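Local coordinates for protein BIFUNCTIONAL PROTEIN Proline utilization A (PutA) (Corynebacterium freiburgense, PDB 5UX5) that catalyses both oxidative steps from proline to glutamate, joining an FAD-dependent proline dehydrogenase and an NAD-dependent aldehyde dehydrogenase in one chain, at residues G300-L303 with S304-K307; E456-R459 with R460-T463; D270-Q273 with A274-L278. All coordinates share one frame; numbering follows the deposited sequence.

Contact 1: residues G300-L303 with S304-K307; sequences GANL and SMEK. With FAD (flavin-adenine dinucleotide), chain E.
Leu303 CG lies opposite its own backbone N (chi1 -174°), whereas Lys307 sends CG to the side of its backbone N (chi1 -62°) and then runs extended, and with these two settings the side chains meet one helical turn apart. Lys307 CE rests on the leucine's branch point and CD1 methyl, 3.8 Å from Leu303 CG. The second methyl, Leu303 CD2, presses on the adenine of FAD, 3.5 Å from C5A. In the backbone, Lys307 N donates to Leu303 O at 2.9 Å, almost straight down the carbonyl. One residue earlier, Glu306 N bonds to Asn302 O; Asn302 is the N-cap residue, but its side chain makes no capping bond, and ND2 gives only a weak hydrogen bond to Glu306 OE2 (3.5 Å), with amide and carboxylate planes 86° apart. That oxygen is more firmly held by the backbone N of Tyr236. The segment lies where strand 293-298 of the proline dehydrogenase TIM barrel passes into helix 303-313, and this C-terminal end of the strand is where the cofactor is held. Gly300 N donates to FAD O2' (2.6 Å), and Gly300 O accepts from the adenosine ribose hydroxyl O2B. Ala301 N bonds at 2.9 Å to FAD O2 of the flavin, while Ala301 CB packs 3.5 Å from FAD N1.

Contact 2: residues E456-R459 with R460-T463; sequences EDSR and RLST
Ser458 and Leu461 carry the first shell of this turn, in which Leu461 N donates to Ser458 O at 2.9 Å. The N-H points well at its acceptor (157°), yet the donor stands above the carbonyl plane, 46° out of it, consistent with a tight i to i+3 turn. The Ser458 hydroxyl adds a second link: with OG set opposite its backbone N (chi1 158°) and therefore beside the carbonyl carbon, it accepts from Arg460 N at 3.2 Å. This is the hydrogen-bonding pattern of an ST turn, a serine side chain receiving the N-H two residues on, and here it is nested within the type I beta turn of the main chain. Leu461 then folds back over the segment, its CG 4.1 Å from Ser458 CB and its CD1 3.6 Å from Asp457 CB; the leucine and aspartate side chains meet at about a right angle, the methyl lying against the aspartate stem.

The next shell fixes the polar ends. Ser458 OG also hydrogen-bonds Tyr236 OH, so this one oxygen ties the turn to the barrel as well as to itself. Arg459 NE donates to Pro319 O. Arg460 bends at chi2 and carries its guanidinium away from the turn, where NH1 forms a salt bridge with Asp473 and NE bonds to Tyr316 O. The whole unit belongs to the linker between helices 438-450 and 477-484, laid against the loop that follows helix 303-313 and against the start of helix 271-287.

Contact 3: residues D270-Q273 with A274-L278; sequences DSFQ and ALQQL
Phe272 and Gln276 lie one turn apart on a helix whose backbone runs regularly from Asp270 O, bonded to Ala274 N at 3.1 Å, through three further i to i+4 bonds to Gln277 N, which donates to Gln273 O at 3.0 Å. Phe272 has CG opposite its backbone N (chi1 177°), and Gln276 holds CG beside its own and extends from there; the amide, turned at chi3 of 103°, lies over one face of the ring. The two planes are 18° apart and stacked; Gln276 NE2 approaches Phe272 CE2 at 3.5 Å, while Gln276 CD sits 3.9 Å from Phe272 CZ. The contact is thus amide over ring, displaced toward the CE2-CZ side. The same ring meets Arg332 in a cation-pi interaction and Tyr12 edge to face. Elsewhere on the helix, Leu275 packs on Met333 and Ile337 of helix 323-337, and Ala274 on Ile243 of helix 239-251 and Leu264 of strand 260-265. Ser271 OG bonds back chiefly to Leu268 O, with Gln265 O also in range of its single proton. Packing of this kind, with one helix resting on its strand and between its two helical neighbours, belongs to the outer layer of a TIM barrel, here the crossover from strand 260-265 to strand 293-298.

How the contacts relate
Contact 2 sits between the other two, touching both although it comes last in the chain. Toward contact 1 the link is a long, weak ion pair, with Glu306 OE1 3.8 Å from Arg460 NH2. Toward contact 3 it is closer packing: Ser458 CB lies 3.3 Å from Asp270 OD2, and Gln273 NE2 makes weak hydrogen bonds to Asp457 OD1 and Glu456 OE1. Tyr236 joins all three: its backbone N bonds to Glu306, and its hydroxyl is hydrogen-bonded to both Ser458 and Asp270. Contacts 1 and 3 themselves stay about 9 Å apart at their nearest atoms. Contact 1 alone binds FAD directly; the side chain of Arg459 remains about 8 Å from the FAD. The side chain of Ser271 is about 11 Å from the FAD.

Contact 1: residues G300-L303 with S304-K307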
ATOM      1  N   GLY A 300     -21.469  13.356   2.071  1.00 33.60           N
ATOM      2  CA  GLY A 300     -20.227  12.677   1.713  1.00 31.78           C
ATOM      3  C   GLY A 300     -20.459  11.361   1.000  1.00 36.44           C
ATOM      4  O   GLY A 300     -21.277  10.556   1.461  1.00 42.49           O
ATOM      5  N   ALA A 301     -19.762  11.111  -0.116  1.00 35.97           N
ATOM      6  CA  ALA A 301     -20.053   9.946  -0.950  1.00 30.89           C
ATOM      7  C   ALA A 301     -18.951   8.884  -0.943  1.00 32.66           C
ATOM      8  O   ALA A 301     -19.068   7.887  -1.657  1.00 38.08           O
ATOM      9  CB  ALA A 301     -20.341  10.385  -2.381  1.00 26.31           C
ATOM     10  N   ASN A 302     -17.919   9.032  -0.126  1.00 24.77           N
ATOM     11  CA  ASN A 302     -16.738   8.191  -0.230  1.00 27.18           C
ATOM     12  C   ASN A 302     -16.474   7.396   1.061  1.00 38.92           C
ATOM     13  O   ASN A 302     -15.324   7.089   1.386  1.00 40.48           O
ATOM     14  CB  ASN A 302     -15.536   9.047  -0.608  1.00 24.05           C
ATOM     15  CG  ASN A 302     -14.345   8.226  -1.020  1.00 39.83           C
ATOM     16  OD1 ASN A 302     -14.444   7.322  -1.873  1.00 39.50           O
ATOM     17  ND2 ASN A 302     -13.206   8.496  -0.379  1.00 33.64           N
ATOM     18  N   LEU A 303     -17.528   7.045   1.809  1.00 37.55           N
ATOM     19  CA  LEU A 303     -17.339   6.390   3.101  1.00 30.32           C
ATOM     20  C   LEU A 303     -16.650   5.024   2.965  1.00 40.81           C
ATOM     21  O   LEU A 303     -15.729   4.706   3.733  1.00 40.62           O
ATOM     22  CB  LEU A 303     -18.699   6.272   3.804  1.00 24.57           C
ATOM     23  CG  LEU A 303     -18.825   5.753   5.246  1.00 24.63           C
ATOM     24  CD1 LEU A 303     -18.184   6.704   6.233  1.00 24.47           C
ATOM     25  CD2 LEU A 303     -20.275   5.523   5.597  1.00 25.37           C
ATOM     26  N   SER A 304     -17.061   4.215   1.977  1.00 46.15           N
ATOM     27  CA  SER A 304     -16.454   2.902   1.754  1.00 23.66           C
ATOM     28  C   SER A 304     -14.946   3.008   1.607  1.00 30.04           C
ATOM     29  O   SER A 304     -14.191   2.445   2.404  1.00 37.15           O
ATOM     30  CB  SER A 304     -17.031   2.244   0.501  1.00 29.10           C
ATOM     31  OG  SER A 304     -18.341   1.720   0.716  1.00 38.93           O
ATOM     32  N   MET A 305     -14.482   3.730   0.582  1.00 28.94           N
ATOM     33  CA  MET A 305     -13.037   3.818   0.403  1.00 24.61           C
ATOM     34  C   MET A 305     -12.352   4.580   1.528  1.00 31.90           C
ATOM     35  O   MET A 305     -11.155   4.370   1.761  1.00 35.00           O
ATOM     36  CB  MET A 305     -12.683   4.438  -0.938  1.00 22.86           C
ATOM     37  CG  MET A 305     -12.933   3.516  -2.146  1.00 30.83           C
ATOM     38  SD  MET A 305     -12.262   1.842  -1.996  1.00 42.16           S
ATOM     39  CE  MET A 305     -10.563   2.205  -1.540  1.00 34.91           C
ATOM     40  N   GLU A 306     -13.078   5.428   2.256  1.00 34.40           N
ATOM     41  CA  GLU A 306     -12.469   6.101   3.394  1.00 27.79           C
ATOM     42  C   GLU A 306     -12.186   5.132   4.532  1.00 32.86           C
ATOM     43  O   GLU A 306     -11.179   5.281   5.231  1.00 36.27           O
ATOM     44  CB  GLU A 306     -13.371   7.231   3.871  1.00 22.70           C
ATOM     45  CG  GLU A 306     -13.324   8.488   3.053  1.00 22.93           C
ATOM     46  CD  GLU A 306     -11.995   9.183   3.166  1.00 33.57           C
ATOM     47  OE1 GLU A 306     -11.202   8.852   4.081  1.00 45.29           O
ATOM     48  OE2 GLU A 306     -11.749  10.079   2.339  1.00 35.33           O
ATOM     49  N   LYS A 307     -13.041   4.122   4.715  1.00 29.80           N
ATOM     50  CA  LYS A 307     -12.805   3.144   5.767  1.00 26.68           C
ATOM     51  C   LYS A 307     -11.709   2.158   5.357  1.00 32.83           C
ATOM     52  O   LYS A 307     -10.855   1.793   6.181  1.00 36.67           O
ATOM     53  CB  LYS A 307     -14.106   2.392   6.084  1.00 23.26           C
ATOM     54  CG  LYS A 307     -15.283   3.242   6.620  1.00 23.24           C
ATOM     55  CD  LYS A 307     -16.305   2.434   7.396  1.00 29.03           C
ATOM     56  CE  LYS A 307     -17.481   3.324   7.834  1.00 49.70           C
ATOM     57  NZ  LYS A 307     -18.428   2.825   8.904  1.00 49.97           N
TER
HETATM   58  PA  FAD E2001     -29.158  10.416   3.530  1.00 64.45           P
HETATM   59  O1A FAD E2001     -29.739   8.961   3.576  1.00 58.91           O
HETATM   60  O2A FAD E2001     -29.658  11.411   4.468  1.00 59.45           O
HETATM   61  O5B FAD E2001     -27.704  10.592   3.764  1.00 59.82           O
HETATM   62  C5B FAD E2001     -26.806   9.558   3.408  1.00 44.13           C
HETATM   63  C4B FAD E2001     -25.407   9.971   3.825  1.00 41.63           C
HETATM   64  O4B FAD E2001     -25.199   9.733   5.187  1.00 46.73           O
HETATM   65  C3B FAD E2001     -24.331   9.214   3.114  1.00 45.35           C
HETATM   66  O3B FAD E2001     -24.020   9.659   1.842  1.00 46.82           O
HETATM   67  C2B FAD E2001     -23.184   9.346   4.050  1.00 40.37           C
HETATM   68  O2B FAD E2001     -22.432  10.471   3.778  1.00 35.18           O
HETATM   69  C1B FAD E2001     -23.855   9.361   5.393  1.00 42.76           C
HETATM   70  N9A FAD E2001     -23.799   8.074   6.070  1.00 38.43           N
HETATM   71  C8A FAD E2001     -24.644   6.992   5.862  1.00 31.71           C
HETATM   72  N7A FAD E2001     -24.269   5.968   6.653  1.00 38.21           N
HETATM   73  C5A FAD E2001     -23.175   6.318   7.437  1.00 36.04           C
HETATM   74  C6A FAD E2001     -22.408   5.667   8.422  1.00 34.94           C
HETATM   75  N6A FAD E2001     -22.640   4.298   8.848  1.00 30.96           N
HETATM   76  N1A FAD E2001     -21.394   6.334   8.995  1.00 42.12           N
HETATM   77  C2A FAD E2001     -21.106   7.621   8.623  1.00 41.07           C
HETATM   78  N3A FAD E2001     -21.834   8.280   7.668  1.00 32.02           N
HETATM   79  C4A FAD E2001     -22.860   7.670   7.064  1.00 36.39           C
HETATM   80  N1  FAD E2001     -20.714  13.821  -2.398  1.00 37.09           N
HETATM   81  C2  FAD E2001     -19.324  14.173  -2.239  1.00 35.70           C
HETATM   82  O2  FAD E2001     -18.553  13.428  -1.379  1.00 33.10           O
HETATM   83  N3  FAD E2001     -18.780  15.212  -3.006  1.00 36.26           N
HETATM   84  C4  FAD E2001     -19.561  15.954  -3.893  1.00 36.30           C
HETATM   85  O4  FAD E2001     -19.002  16.985  -4.628  1.00 40.58           O
HETATM   86  C4X FAD E2001     -21.038  15.708  -3.950  1.00 32.59           C
HETATM   87  N5  FAD E2001     -21.901  16.517  -4.681  1.00 34.77           N
HETATM   88  C5X FAD E2001     -23.284  16.287  -4.671  1.00 37.46           C
HETATM   89  C6  FAD E2001     -24.163  17.099  -5.411  1.00 31.71           C
HETATM   90  C7  FAD E2001     -25.528  16.835  -5.383  1.00 33.77           C
HETATM   91  C7M FAD E2001     -26.490  17.678  -6.169  1.00 31.57           C
HETATM   92  C8  FAD E2001     -26.034  15.808  -4.628  1.00 42.84           C
HETATM   93  C8M FAD E2001     -27.502  15.532  -4.600  1.00 47.92           C
HETATM   94  C9  FAD E2001     -25.173  15.002  -3.897  1.00 45.73           C
HETATM   95  C9A FAD E2001     -23.812  15.244  -3.920  1.00 41.08           C
HETATM   96  N10 FAD E2001     -22.962  14.404  -3.141  1.00 42.51           N
HETATM   97  C10 FAD E2001     -21.568  14.622  -3.145  1.00 38.29           C
HETATM   98  C1' FAD E2001     -23.536  13.273  -2.389  1.00 46.03           C
HETATM   99  C2' FAD E2001     -23.796  13.488  -0.923  1.00 46.73           C
HETATM  100  O2' FAD E2001     -22.582  13.609  -0.272  1.00 36.24           O
HETATM  101  C3' FAD E2001     -24.625  12.286  -0.423  1.00 50.06           C
HETATM  102  O3' FAD E2001     -23.854  11.155  -0.558  1.00 51.66           O
HETATM  103  C4' FAD E2001     -25.971  12.005  -1.102  1.00 49.94           C
HETATM  104  O4' FAD E2001     -26.547  13.126  -1.667  1.00 49.60           O
HETATM  105  C5' FAD E2001     -26.970  11.239  -0.206  1.00 43.68           C
HETATM  106  O5' FAD E2001     -27.128  11.734   1.119  1.00 41.93           O
HETATM  107  P   FAD E2001     -28.488  12.410   1.686  1.00 49.06           P
HETATM  108  O1P FAD E2001     -28.368  13.794   2.429  1.00 49.22           O
HETATM  109  O2P FAD E2001     -29.360  12.309   0.375  1.00 47.93           O
HETATM  110  O3P FAD E2001     -29.396  11.222   2.312  1.00 56.94           O

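Contact 2: residues E456-R459 with R460-T463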
ATOM      1  N   GLU A 456     -15.629  17.998  16.438  1.00 48.81           N
ATOM      2  CA  GLU A 456     -15.178  18.866  15.367  1.00 40.47           C
ATOM      3  C   GLU A 456     -13.709  18.713  15.025  1.00 37.31           C
ATOM      4  O   GLU A 456     -13.301  19.209  13.973  1.00 36.82           O
ATOM      5  CB  GLU A 456     -15.459  20.340  15.702  1.00 43.99           C
ATOM      6  CG  GLU A 456     -14.652  20.953  16.836  1.00 40.72           C
ATOM      7  CD  GLU A 456     -14.973  22.439  17.003  1.00 57.22           C
ATOM      8  OE1 GLU A 456     -14.255  23.292  16.412  1.00 59.48           O
ATOM      9  OE2 GLU A 456     -15.979  22.749  17.697  1.00 57.77           O
ATOM     10  N   ASP A 457     -12.907  18.046  15.856  1.00 42.75           N
ATOM     11  CA  ASP A 457     -11.528  17.756  15.484  1.00 42.29           C
ATOM     12  C   ASP A 457     -11.484  16.726  14.366  1.00 40.45           C
ATOM     13  O   ASP A 457     -12.458  16.022  14.101  1.00 45.65           O
ATOM     14  CB  ASP A 457     -10.730  17.234  16.677  1.00 46.75           C
ATOM     15  CG  ASP A 457     -10.208  18.332  17.547  1.00 55.37           C
ATOM     16  OD1 ASP A 457     -10.274  19.507  17.114  1.00 59.33           O
ATOM     17  OD2 ASP A 457      -9.701  18.019  18.645  1.00 57.74           O
ATOM     18  N   SER A 458     -10.341  16.656  13.693  1.00 37.87           N
ATOM     19  CA  SER A 458     -10.136  15.632  12.673  1.00 44.89           C
ATOM     20  C   SER A 458      -9.830  14.258  13.300  1.00 35.75           C
ATOM     21  O   SER A 458      -8.901  14.112  14.101  1.00 32.04           O
ATOM     22  CB  SER A 458      -9.017  16.062  11.732  1.00 26.29           C
ATOM     23  OG  SER A 458      -8.460  14.958  11.070  1.00 25.49           O
ATOM     24  N   ARG A 459     -10.576  13.235  12.877  1.00 25.52           N
ATOM     25  CA  ARG A 459     -10.339  11.888  13.373  1.00 32.90           C
ATOM     26  C   ARG A 459      -8.901  11.423  13.157  1.00 34.42           C
ATOM     27  O   ARG A 459      -8.418  10.556  13.911  1.00 32.26           O
ATOM     28  CB  ARG A 459     -11.295  10.909  12.696  1.00 29.88           C
ATOM     29  CG  ARG A 459     -12.730  11.274  12.849  1.00 25.16           C
ATOM     30  CD  ARG A 459     -13.347  10.333  13.829  1.00 27.05           C
ATOM     31  NE  ARG A 459     -13.838   9.110  13.227  1.00 24.95           N
ATOM     32  CZ  ARG A 459     -13.776   7.933  13.814  1.00 33.05           C
ATOM     33  NH1 ARG A 459     -13.204   7.809  15.012  1.00 35.54           N
ATOM     34  NH2 ARG A 459     -14.287   6.880  13.202  1.00 47.01           N
ATOM     35  N   ARG A 460      -8.202  11.993  12.174  1.00 24.67           N
ATOM     36  CA  ARG A 460      -6.834  11.596  11.866  1.00 24.14           C
ATOM     37  C   ARG A 460      -5.817  12.187  12.845  1.00 31.63           C
ATOM     38  O   ARG A 460      -4.617  11.934  12.705  1.00 28.87           O
ATOM     39  CB  ARG A 460      -6.489  12.018  10.436  1.00 23.90           C
ATOM     40  CG  ARG A 460      -7.259  11.310   9.330  1.00 25.20           C
ATOM     41  CD  ARG A 460      -6.854   9.831   9.230  1.00 25.08           C
ATOM     42  NE  ARG A 460      -7.578   9.133   8.174  1.00 22.39           N
ATOM     43  CZ  ARG A 460      -7.221   9.153   6.892  1.00 26.12           C
ATOM     44  NH1 ARG A 460      -6.131   9.825   6.530  1.00 25.87           N
ATOM     45  NH2 ARG A 460      -7.958   8.507   5.986  1.00 23.52           N
ATOM     46  N   LEU A 461      -6.258  12.978  13.829  1.00 37.64           N
ATOM     47  CA  LEU A 461      -5.304  13.643  14.706  1.00 32.77           C
ATOM     48  C   LEU A 461      -4.595  12.681  15.633  1.00 32.99           C
ATOM     49  O   LEU A 461      -3.534  13.026  16.151  1.00 44.53           O
ATOM     50  CB  LEU A 461      -5.981  14.724  15.542  1.00 27.77           C
ATOM     51  CG  LEU A 461      -6.484  16.033  14.913  1.00 30.16           C
ATOM     52  CD1 LEU A 461      -7.207  16.843  15.981  1.00 28.58           C
ATOM     53  CD2 LEU A 461      -5.378  16.842  14.294  1.00 27.83           C
ATOM     54  N   SER A 462      -5.159  11.504  15.877  1.00 30.16           N
ATOM     55  CA  SER A 462      -4.481  10.446  16.616  1.00 34.90           C
ATOM     56  C   SER A 462      -4.836   9.130  15.959  1.00 37.24           C
ATOM     57  O   SER A 462      -5.574   9.087  14.968  1.00 37.23           O
ATOM     58  CB  SER A 462      -4.870  10.425  18.096  1.00 35.86           C
ATOM     59  OG  SER A 462      -6.228  10.012  18.230  1.00 39.23           O
ATOM     60  N   THR A 463      -4.322   8.041  16.526  1.00 46.72           N
ATOM     61  CA  THR A 463      -4.393   6.757  15.845  1.00 40.46           C
ATOM     62  C   THR A 463      -4.914   5.664  16.762  1.00 36.32           C
ATOM     63  O   THR A 463      -4.645   5.664  17.966  1.00 40.82           O
ATOM     64  CB  THR A 463      -3.003   6.385  15.321  1.00 34.62           C
ATOM     65  OG1 THR A 463      -2.021   6.823  16.272  1.00 51.72           O
ATOM     66  CG2 THR A 463      -2.749   7.098  14.011  1.00 22.99           C
TER

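Contact 3: residues D270-Q273 with A274-L278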
ATOM      1  N   ASP A 270     -13.984  17.597  10.883  1.00 44.95           N
ATOM      2  CA  ASP A 270     -13.170  18.793  10.748  1.00 27.70           C
ATOM      3  C   ASP A 270     -13.623  19.693   9.593  1.00 35.46           C
ATOM      4  O   ASP A 270     -12.995  20.729   9.348  1.00 40.01           O
ATOM      5  CB  ASP A 270     -11.693  18.406  10.619  1.00 27.30           C
ATOM      6  CG  ASP A 270     -11.454  17.269   9.625  1.00 31.87           C
ATOM      7  OD1 ASP A 270     -12.327  16.386   9.477  1.00 42.61           O
ATOM      8  OD2 ASP A 270     -10.383  17.261   8.983  1.00 29.07           O
ATOM      9  N   SER A 271     -14.692  19.337   8.877  1.00 31.24           N
ATOM     10  CA  SER A 271     -15.253  20.265   7.903  1.00 35.09           C
ATOM     11  C   SER A 271     -16.030  21.383   8.577  1.00 39.49           C
ATOM     12  O   SER A 271     -16.257  22.420   7.958  1.00 44.79           O
ATOM     13  CB  SER A 271     -16.142  19.537   6.887  1.00 38.00           C
ATOM     14  OG  SER A 271     -17.403  19.206   7.427  1.00 45.55           O
ATOM     15  N   PHE A 272     -16.424  21.214   9.838  1.00 40.66           N
ATOM     16  CA  PHE A 272     -16.968  22.350  10.562  1.00 40.35           C
ATOM     17  C   PHE A 272     -15.888  23.406  10.775  1.00 41.46           C
ATOM     18  O   PHE A 272     -16.164  24.608  10.699  1.00 40.53           O
ATOM     19  CB  PHE A 272     -17.586  21.903  11.894  1.00 33.92           C
ATOM     20  CG  PHE A 272     -18.095  23.050  12.731  1.00 46.75           C
ATOM     21  CD1 PHE A 272     -19.060  23.916  12.235  1.00 48.06           C
ATOM     22  CD2 PHE A 272     -17.585  23.280  14.001  1.00 49.32           C
ATOM     23  CE1 PHE A 272     -19.514  24.978  12.992  1.00 43.98           C
ATOM     24  CE2 PHE A 272     -18.032  24.342  14.755  1.00 48.40           C
ATOM     25  CZ  PHE A 272     -19.000  25.194  14.248  1.00 47.67           C
ATOM     26  N   GLN A 273     -14.652  22.985  11.051  1.00 30.36           N
ATOM     27  CA  GLN A 273     -13.576  23.964  11.137  1.00 35.25           C
ATOM     28  C   GLN A 273     -13.286  24.574   9.772  1.00 41.80           C
ATOM     29  O   GLN A 273     -13.028  25.774   9.667  1.00 49.42           O
ATOM     30  CB  GLN A 273     -12.341  23.320  11.741  1.00 30.69           C
ATOM     31  CG  GLN A 273     -12.587  22.878  13.150  1.00 34.62           C
ATOM     32  CD  GLN A 273     -11.515  21.968  13.695  1.00 33.94           C
ATOM     33  OE1 GLN A 273     -10.757  21.346  12.945  1.00 29.89           O
ATOM     34  NE2 GLN A 273     -11.409  21.923  15.022  1.00 36.17           N
ATOM     35  N   ALA A 274     -13.328  23.764   8.712  1.00 38.32           N
ATOM     36  CA  ALA A 274     -13.148  24.295   7.367  1.00 34.28           C
ATOM     37  C   ALA A 274     -14.195  25.355   7.046  1.00 35.42           C
ATOM     38  O   ALA A 274     -13.891  26.370   6.412  1.00 40.33           O
ATOM     39  CB  ALA A 274     -13.203  23.154   6.347  1.00 31.01           C
ATOM     40  N   LEU A 275     -15.437  25.131   7.468  1.00 37.18           N
ATOM     41  CA  LEU A 275     -16.494  26.098   7.198  1.00 37.23           C
ATOM     42  C   LEU A 275     -16.220  27.414   7.901  1.00 34.27           C
ATOM     43  O   LEU A 275     -16.349  28.480   7.300  1.00 35.05           O
ATOM     44  CB  LEU A 275     -17.847  25.536   7.644  1.00 35.81           C
ATOM     45  CG  LEU A 275     -19.037  26.480   7.511  1.00 36.41           C
ATOM     46  CD1 LEU A 275     -19.229  26.810   6.048  1.00 34.79           C
ATOM     47  CD2 LEU A 275     -20.326  25.926   8.127  1.00 32.05           C
ATOM     48  N   GLN A 276     -15.797  27.363   9.163  1.00 36.53           N
ATOM     49  CA  GLN A 276     -15.508  28.598   9.880  1.00 39.54           C
ATOM     50  C   GLN A 276     -14.379  29.366   9.207  1.00 47.81           C
ATOM     51  O   GLN A 276     -14.442  30.596   9.067  1.00 49.90           O
ATOM     52  CB  GLN A 276     -15.171  28.303  11.335  1.00 34.15           C
ATOM     53  CG  GLN A 276     -16.349  27.800  12.124  1.00 34.24           C
ATOM     54  CD  GLN A 276     -15.998  27.528  13.566  1.00 37.19           C
ATOM     55  OE1 GLN A 276     -16.321  28.319  14.448  1.00 57.64           O
ATOM     56  NE2 GLN A 276     -15.329  26.418  13.817  1.00 34.02           N
ATOM     57  N   GLN A 277     -13.346  28.659   8.765  1.00 40.37           N
ATOM     58  CA  GLN A 277     -12.253  29.358   8.118  1.00 39.46           C
ATOM     59  C   GLN A 277     -12.701  29.949   6.791  1.00 39.11           C
ATOM     60  O   GLN A 277     -12.331  31.082   6.456  1.00 39.60           O
ATOM     61  CB  GLN A 277     -11.076  28.415   7.931  1.00 33.08           C
ATOM     62  CG  GLN A 277      -9.784  29.091   7.555  1.00 38.84           C
ATOM     63  CD  GLN A 277      -9.783  29.437   6.069  1.00 48.74           C
ATOM     64  OE1 GLN A 277     -10.513  28.819   5.295  1.00 54.11           O
ATOM     65  NE2 GLN A 277      -8.947  30.389   5.662  1.00 43.23           N
ATOM     66  N   LEU A 278     -13.510  29.206   6.030  1.00 33.11           N
ATOM     67  CA  LEU A 278     -14.024  29.747   4.778  1.00 38.32           C
ATOM     68  C   LEU A 278     -14.975  30.918   5.009  1.00 40.89           C
ATOM     69  O   LEU A 278     -14.967  31.878   4.229  1.00 41.14           O
ATOM     70  CB  LEU A 278     -14.709  28.641   3.973  1.00 43.00           C
ATOM     71  CG  LEU A 278     -13.766  27.723   3.189  1.00 41.53           C
ATOM     72  CD1 LEU A 278     -14.311  26.325   3.077  1.00 43.13           C
ATOM     73  CD2 LEU A 278     -13.609  28.303   1.827  1.00 46.91           C
TER